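Local coordinates for gene activator AphA (Vibrio cholerae, PDB 1YG2), which activates virulence genes in the cholera bacterium as a winged-helix transcription factor of the PadR-like family, probably by binding DNA, at residues Q39-R42 / E43-K46; E109-R112 / L113-E117; A141-D144 / K145-L149. All coordinates share one frame; numbering follows the deposited sequence.

Contact 1. Residues Q39-R42 / E43-K46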
loop_
_atom_site.group_PDB
_atom_site.type_symbol
_atom_site.label_atom_id
_atom_site.label_comp_id
_atom_site.label_asym_id
_atom_site.label_seq_id
_atom_site.Cartn_x
_atom_site.Cartn_y
_atom_site.Cartn_z
ATOM N N GLN A 39 21.601 -2.052 4.095
ATOM C CA GLN A 39 20.590 -2.872 4.746
ATOM C C GLN A 39 20.767 -4.337 4.373
ATOM O O GLN A 39 20.668 -5.218 5.225
ATOM C CB GLN A 39 19.194 -2.410 4.328
ATOM C CG GLN A 39 18.888 -0.964 4.658
ATOM C CD GLN A 39 17.556 -0.507 4.088
ATOM O OE1 GLN A 39 17.337 -0.542 2.876
ATOM N NE2 GLN A 39 16.661 -0.070 4.963
ATOM N N VAL A 40 21.038 -4.589 3.096
ATOM C CA VAL A 40 21.223 -5.947 2.615
ATOM C C VAL A 40 22.409 -6.634 3.291
ATOM O O VAL A 40 22.267 -7.743 3.815
ATOM C CB VAL A 40 21.396 -5.966 1.090
ATOM C CG1 VAL A 40 21.754 -7.362 0.618
ATOM C CG2 VAL A 40 20.099 -5.515 0.431
ATOM N N TYR A 41 23.568 -5.975 3.292
ATOM C CA TYR A 41 24.756 -6.542 3.929
ATOM C C TYR A 41 24.501 -6.774 5.410
ATOM O O TYR A 41 24.876 -7.804 5.962
ATOM C CB TYR A 41 25.958 -5.618 3.746
ATOM C CG TYR A 41 26.574 -5.758 2.385
ATOM C CD1 TYR A 41 26.710 -4.658 1.537
ATOM C CD2 TYR A 41 26.972 -7.005 1.915
ATOM C CE1 TYR A 41 27.221 -4.801 0.249
ATOM C CE2 TYR A 41 27.484 -7.157 0.634
ATOM C CZ TYR A 41 27.601 -6.053 -0.192
ATOM O OH TYR A 41 28.084 -6.215 -1.467
ATOM N N ARG A 42 23.854 -5.815 6.051
ATOM C CA ARG A 42 23.552 -5.952 7.462
ATOM C C ARG A 42 22.650 -7.162 7.717
ATOM O O ARG A 42 22.872 -7.909 8.670
ATOM C CB ARG A 42 22.905 -4.664 7.984
ATOM C CG ARG A 42 23.900 -3.503 8.098
ATOM C CD ARG A 42 23.266 -2.238 8.672
ATOM N NE ARG A 42 22.319 -1.628 7.743
ATOM C CZ ARG A 42 21.751 -0.439 7.925
ATOM N NH1 ARG A 42 22.036 0.274 9.005
ATOM N NH2 ARG A 42 20.904 0.043 7.025
ATOM N N GLU A 43 21.657 -7.370 6.855
ATOM C CA GLU A 43 20.741 -8.496 7.015
ATOM C C GLU A 43 21.479 -9.802 6.779
ATOM O O GLU A 43 21.275 -10.771 7.501
ATOM C CB GLU A 43 19.566 -8.386 6.042
ATOM C CG GLU A 43 18.424 -9.352 6.324
ATOM C CD GLU A 43 17.842 -9.182 7.724
ATOM O OE1 GLU A 43 17.691 -8.030 8.171
ATOM O OE2 GLU A 43 17.524 -10.199 8.375
ATOM N N LEU A 44 22.333 -9.826 5.763
ATOM C CA LEU A 44 23.114 -11.017 5.461
ATOM C C LEU A 44 23.948 -11.396 6.676
ATOM O O LEU A 44 24.156 -12.572 6.969
ATOM C CB LEU A 44 24.042 -10.756 4.278
ATOM C CG LEU A 44 23.549 -11.215 2.907
ATOM C CD1 LEU A 44 24.543 -10.739 1.848
ATOM C CD2 LEU A 44 23.402 -12.745 2.879
ATOM N N ASN A 45 24.431 -10.374 7.373
ATOM C CA ASN A 45 25.242 -10.559 8.569
ATOM C C ASN A 45 24.402 -11.236 9.653
ATOM O O ASN A 45 24.803 -12.255 10.211
ATOM C CB ASN A 45 25.743 -9.199 9.058
ATOM C CG ASN A 45 26.712 -9.317 10.200
ATOM O OD1 ASN A 45 27.848 -9.756 10.020
ATOM N ND2 ASN A 45 26.275 -8.929 11.389
ATOM N N LYS A 46 23.235 -10.665 9.945
ATOM C CA LYS A 46 22.334 -11.224 10.953
ATOM C C LYS A 46 21.940 -12.643 10.592
ATOM O O LYS A 46 21.798 -13.498 11.462
ATOM C CB LYS A 46 21.060 -10.377 11.094
ATOM C CG LYS A 46 21.229 -9.083 11.890
ATOM C CD LYS A 46 19.870 -8.450 12.255
ATOM C CE LYS A 46 20.046 -7.303 13.269
ATOM N NZ LYS A 46 18.763 -6.633 13.674
HETATM O O HOH W 1 23.696 -7.149 11.043
#
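V40 and L44 stand one helical turn apart, L44 N donating to V40 O at 2.9 Å, and the flanking pairs E43 to Q39, N45 to Y41 and K46 to R42 repeat the i to i+4 bond, so that these residues form a regular stretch of helix 37-49. The polar flank shows how a backbone carbonyl can serve two donors. R42 O accepts from K46 N at 3.1 Å and also from a water, whose oxygen lies 2.6 Å away. The same water accepts from N45, with ND2 at 3.2 Å from the water oxygen. With CG opposite the backbone N (chi1 -174°), the N45 amide leads outward from 39-42, and the water bridges ND2 to R42 O. The arm of R42 bends at its third torsion (-70°) and brings an edge of the guanidinium, in its own plane, against CA of Q39. On another flank the contact is looser: Y41 CD2 meets L44 CD1 at 4.5 Å, the methyl lying obliquely to the ring. V40 and L44 pack on helix 18-25, while E43 and L44 lean on helix 3-13. The chemistry thus describes an amphipathic helix: V40 and L44 give the apolar side, the E43 chain lies beside them, and Y41, R42, N45 and K46 occupy exposed positions, consistent with the third, DNA-recognition helix of a winged-helix domain.

Contact 2. Residues E109-R112 / L113-E117; sequences EPYR and LQLAE
P110 and Q114 are joined twice, by backbone and by side chain, through a single carbonyl. Among the hydrogen bonds, Q114 N reaches P110 O at 3.1 Å, and Q114 NE2 adds a weak, bent bond to the same oxygen at 3.2 Å (128° at the hydrogen). The first torsion (chi1 -67°) sets Q114 CG beside its own backbone N, close to P110 O, and the extended chain carries NE2 back past that oxygen. The amide also forms weak bonds with D84 and T87 of the second subunit. L113, L115 and A116 donate in the ordinary helical way to E109, Y111 and R112, with L115 N and Y111 O the shortest pair at 2.8 Å; L113 also packs tightly on its carbonyl, CG lying 3.2 Å from E109 O. The apolar contact is on another flank, where Y111 and L115 cross obliquely and L115 CD2 comes to 4.1 Å from Y111 CE2. L115 CD1 lies near the hydroxyl, which has a weak hydrogen bond with F96 O. L115 continues into W164, V171 and L172 of helix 145-177, while Y111 packs on helix 95-101 and on F83 of the second subunit. The primary amide of Q114 is therefore shared among several modest bonds, which implies a side chain oriented by the sum of them, linking its own helix turn to the dimer partner.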
loop_
_atom_site.group_PDB
_atom_site.type_symbol
_atom_site.label_atom_id
_atom_site.label_comp_id
_atom_site.label_asym_id
_atom_site.label_seq_id
_atom_site.Cartn_x
_atom_site.Cartn_y
_atom_site.Cartn_z
ATOM N N GLU A 109 -4.605 24.379 -0.920
ATOM C CA GLU A 109 -3.418 24.784 -1.673
ATOM C C GLU A 109 -2.213 23.861 -1.493
ATOM O O GLU A 109 -1.742 23.256 -2.454
ATOM C CB GLU A 109 -3.022 26.209 -1.280
ATOM C CG GLU A 109 -4.122 26.965 -0.540
ATOM C CD GLU A 109 -3.593 28.152 0.249
ATOM O OE1 GLU A 109 -2.754 27.947 1.156
ATOM O OE2 GLU A 109 -4.017 29.291 -0.040
ATOM N N PRO A 110 -1.696 23.744 -0.255
ATOM C CA PRO A 110 -0.538 22.885 0.016
ATOM C C PRO A 110 -0.742 21.459 -0.472
ATOM O O PRO A 110 0.149 20.870 -1.074
ATOM C CB PRO A 110 -0.410 22.940 1.540
ATOM C CG PRO A 110 -0.966 24.268 1.882
ATOM C CD PRO A 110 -2.184 24.350 0.995
ATOM N N TYR A 111 -1.920 20.910 -0.202
ATOM C CA TYR A 111 -2.220 19.546 -0.600
ATOM C C TYR A 111 -2.197 19.372 -2.113
ATOM O O TYR A 111 -1.528 18.480 -2.633
ATOM C CB TYR A 111 -3.590 19.120 -0.065
ATOM C CG TYR A 111 -3.877 17.659 -0.315
ATOM C CD1 TYR A 111 -3.031 16.674 0.188
ATOM C CD2 TYR A 111 -4.968 17.259 -1.085
ATOM C CE1 TYR A 111 -3.258 15.330 -0.069
ATOM C CE2 TYR A 111 -5.205 15.917 -1.348
ATOM C CZ TYR A 111 -4.346 14.958 -0.838
ATOM O OH TYR A 111 -4.568 13.626 -1.089
ATOM N N ARG A 112 -2.937 20.231 -2.805
ATOM C CA ARG A 112 -3.030 20.191 -4.256
ATOM C C ARG A 112 -1.665 20.179 -4.928
ATOM O O ARG A 112 -1.468 19.499 -5.933
ATOM C CB ARG A 112 -3.828 21.390 -4.756
ATOM C CG ARG A 112 -4.197 21.311 -6.214
ATOM C CD ARG A 112 -5.192 22.397 -6.596
ATOM N NE ARG A 112 -5.799 22.120 -7.895
ATOM C CZ ARG A 112 -5.116 22.008 -9.031
ATOM N NH1 ARG A 112 -3.796 22.159 -9.033
ATOM N NH2 ARG A 112 -5.748 21.721 -10.161
ATOM N N LEU A 113 -0.724 20.929 -4.368
ATOM C CA LEU A 113 0.615 21.007 -4.926
ATOM C C LEU A 113 1.419 19.753 -4.615
ATOM O O LEU A 113 2.192 19.277 -5.444
ATOM C CB LEU A 113 1.334 22.240 -4.379
ATOM C CG LEU A 113 0.623 23.569 -4.641
ATOM C CD1 LEU A 113 1.394 24.690 -3.958
ATOM C CD2 LEU A 113 0.510 23.822 -6.142
ATOM N N GLN A 114 1.235 19.217 -3.415
ATOM C CA GLN A 114 1.946 18.009 -3.023
ATOM C C GLN A 114 1.419 16.813 -3.818
ATOM O O GLN A 114 2.151 15.867 -4.095
ATOM C CB GLN A 114 1.780 17.762 -1.521
ATOM C CG GLN A 114 2.467 18.815 -0.651
ATOM C CD GLN A 114 2.178 18.648 0.836
ATOM O OE1 GLN A 114 2.408 17.584 1.416
ATOM N NE2 GLN A 114 1.677 19.710 1.460
ATOM N N LEU A 115 0.144 16.869 -4.189
ATOM C CA LEU A 115 -0.474 15.791 -4.951
ATOM C C LEU A 115 0.003 15.859 -6.402
ATOM O O LEU A 115 0.519 14.880 -6.945
ATOM C CB LEU A 115 -2.000 15.915 -4.886
ATOM C CG LEU A 115 -2.844 14.729 -5.357
ATOM C CD1 LEU A 115 -2.521 13.494 -4.532
ATOM C CD2 LEU A 115 -4.315 15.073 -5.222
ATOM N N ALA A 116 -0.167 17.024 -7.022
ATOM C CA ALA A 116 0.250 17.222 -8.405
ATOM C C ALA A 116 1.711 16.824 -8.562
ATOM O O ALA A 116 2.106 16.253 -9.579
ATOM C CB ALA A 116 0.054 18.676 -8.808
ATOM N N GLU A 117 2.511 17.121 -7.546
ATOM C CA GLU A 117 3.920 16.773 -7.586
ATOM C C GLU A 117 4.121 15.265 -7.645
ATOM O O GLU A 117 4.822 14.769 -8.521
ATOM C CB GLU A 117 4.652 17.315 -6.361
ATOM C CG GLU A 117 6.076 16.788 -6.251
ATOM C CD GLU A 117 6.393 16.242 -4.873
ATOM O OE1 GLU A 117 5.440 15.942 -4.121
ATOM O OE2 GLU A 117 7.595 16.104 -4.549
#

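Contact 3. Residues A141-D144 / K145-L149; sequences AVLD and KQQRL
Q147 reaches back to D144, its OE1 accepting the backbone N of D144 at 2.7 Å. This is a straight bond, 173° at the hydrogen, with the donor in the plane of the amide and on a lone pair of the oxygen. A first torsion that places CG next to the backbone N of Q147 (chi1 -63°), with an extended chain beyond, brings OE1 back to D144 N. The fit has a price: D144 OD2 lies 2.9 Å from Q147 OE1, two acceptors face each other, and the carboxylate and amide planes are only 24° apart. The nearby OE1 would tend to disfavour a negative charge on D144 while the helix N-terminus would favour it, which leaves the net effect open. L143 packs across the Q147 chain at about a right angle, CB of L143 and CB of Q147 3.6 Å apart, with CD2 against the amide. One step outward, D144 O accepts from R148 N at 2.9 Å and, weakly, from Q147 N, opening the helical bonding. The same carbonyl oxygen lies over one face of the R148 guanidinium, 4.1 Å above its plane and toward its rim. Beyond this, R148 forms a long, weak ion pair with E174 of the second subunit, and M178 of that subunit packs against K145 and R148. With D144 as N-cap and Q147 three residues on, this is one half of a capping box: the N3 side chain accepts the N-cap N-H, while the aspartate supplies no capping bond in return, at the start of helix 145-177.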
loop_
_atom_site.group_PDB
_atom_site.type_symbol
_atom_site.label_atom_id
_atom_site.label_comp_id
_atom_site.label_asym_id
_atom_site.label_seq_id
_atom_site.Cartn_x
_atom_site.Cartn_y
_atom_site.Cartn_z
ATOM N N ALA A 141 5.677 -15.542 -23.433
ATOM C CA ALA A 141 5.848 -16.794 -24.154
ATOM C C ALA A 141 7.289 -17.141 -24.509
ATOM O O ALA A 141 7.634 -18.314 -24.627
ATOM C CB ALA A 141 5.001 -16.774 -25.414
ATOM N N VAL A 142 8.132 -16.128 -24.673
ATOM C CA VAL A 142 9.524 -16.367 -25.039
ATOM C C VAL A 142 10.465 -16.261 -23.839
ATOM O O VAL A 142 11.655 -16.577 -23.930
ATOM C CB VAL A 142 9.978 -15.361 -26.122
ATOM C CG1 VAL A 142 11.351 -15.736 -26.640
ATOM C CG2 VAL A 142 8.970 -15.338 -27.261
ATOM N N LEU A 143 9.915 -15.831 -22.709
ATOM C CA LEU A 143 10.690 -15.657 -21.488
ATOM C C LEU A 143 10.774 -16.931 -20.647
ATOM O O LEU A 143 9.862 -17.756 -20.670
ATOM C CB LEU A 143 10.059 -14.543 -20.651
ATOM C CG LEU A 143 9.873 -13.189 -21.332
ATOM C CD1 LEU A 143 9.089 -12.264 -20.411
ATOM C CD2 LEU A 143 11.228 -12.598 -21.676
ATOM N N ASP A 144 11.870 -17.086 -19.907
ATOM C CA ASP A 144 12.039 -18.245 -19.037
ATOM C C ASP A 144 11.087 -18.071 -17.857
ATOM O O ASP A 144 10.480 -17.011 -17.696
ATOM C CB ASP A 144 13.464 -18.321 -18.488
ATOM C CG ASP A 144 14.518 -18.124 -19.554
ATOM O OD1 ASP A 144 14.425 -18.774 -20.622
ATOM O OD2 ASP A 144 15.447 -17.322 -19.310
ATOM N N LYS A 145 10.973 -19.105 -17.029
ATOM C CA LYS A 145 10.101 -19.060 -15.861
ATOM C C LYS A 145 10.479 -17.901 -14.949
ATOM O O LYS A 145 9.636 -17.094 -14.568
ATOM C CB LYS A 145 10.185 -20.374 -15.082
ATOM C CG LYS A 145 9.614 -21.567 -15.829
ATOM C CD LYS A 145 9.629 -22.835 -14.977
ATOM C CE LYS A 145 8.945 -24.001 -15.694
ATOM N NZ LYS A 145 8.841 -25.227 -14.833
ATOM N N GLN A 146 11.760 -17.828 -14.613
ATOM C CA GLN A 146 12.285 -16.779 -13.753
ATOM C C GLN A 146 11.948 -15.386 -14.302
ATOM O O GLN A 146 11.667 -14.463 -13.536
ATOM C CB GLN A 146 13.801 -16.948 -13.624
ATOM C CG GLN A 146 14.460 -16.085 -12.573
ATOM C CD GLN A 146 13.861 -16.289 -11.195
ATOM O OE1 GLN A 146 13.215 -17.303 -10.930
ATOM N NE2 GLN A 146 14.083 -15.330 -10.308
ATOM N N GLN A 147 11.962 -15.240 -15.625
ATOM C CA GLN A 147 11.661 -13.957 -16.260
ATOM C C GLN A 147 10.179 -13.631 -16.215
ATOM O O GLN A 147 9.798 -12.470 -16.070
ATOM C CB GLN A 147 12.127 -13.955 -17.719
ATOM C CG GLN A 147 13.625 -14.108 -17.903
ATOM C CD GLN A 147 14.015 -14.178 -19.370
ATOM O OE1 GLN A 147 13.653 -15.120 -20.076
ATOM N NE2 GLN A 147 14.749 -13.173 -19.835
ATOM N N ARG A 148 9.339 -14.651 -16.353
ATOM C CA ARG A 148 7.903 -14.413 -16.305
ATOM C C ARG A 148 7.523 -13.920 -14.916
ATOM O O ARG A 148 6.642 -13.079 -14.769
ATOM C CB ARG A 148 7.117 -15.681 -16.636
ATOM C CG ARG A 148 7.218 -16.118 -18.082
ATOM C CD ARG A 148 6.023 -16.988 -18.457
ATOM N NE ARG A 148 6.422 -18.220 -19.130
ATOM C CZ ARG A 148 6.907 -19.292 -18.507
ATOM N NH1 ARG A 148 7.054 -19.293 -17.187
ATOM N NH2 ARG A 148 7.251 -20.366 -19.206
ATOM N N LEU A 149 8.191 -14.456 -13.901
ATOM C CA LEU A 149 7.943 -14.052 -12.525
ATOM C C LEU A 149 8.372 -12.589 -12.329
ATOM O O LEU A 149 7.612 -11.785 -11.784
ATOM C CB LEU A 149 8.715 -14.960 -11.563
ATOM C CG LEU A 149 8.270 -16.427 -11.498
ATOM C CD1 LEU A 149 9.084 -17.155 -10.433
ATOM C CD2 LEU A 149 6.781 -16.507 -11.176
#

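The three contacts come in series along the chain and illustrate local helix chemistry in two different settings. Contact 1 belongs to the PadR-like region, whereas contacts 2 and 3 both fall in the C-terminal virulence activator region and both touch the second subunit. Contact 2 lies near the start of helix 108-136 and contact 3 at the start of the next helix, 145-177. These two contacts sit on opposite sides of the chain's centre, their centres 40 Å apart. Contact 1 is 37 Å from contact 2 and 29 Å from contact 3, centre to centre. None touches another, so the probable DNA-reading helix is spatially distinct from both dimer-associated sites.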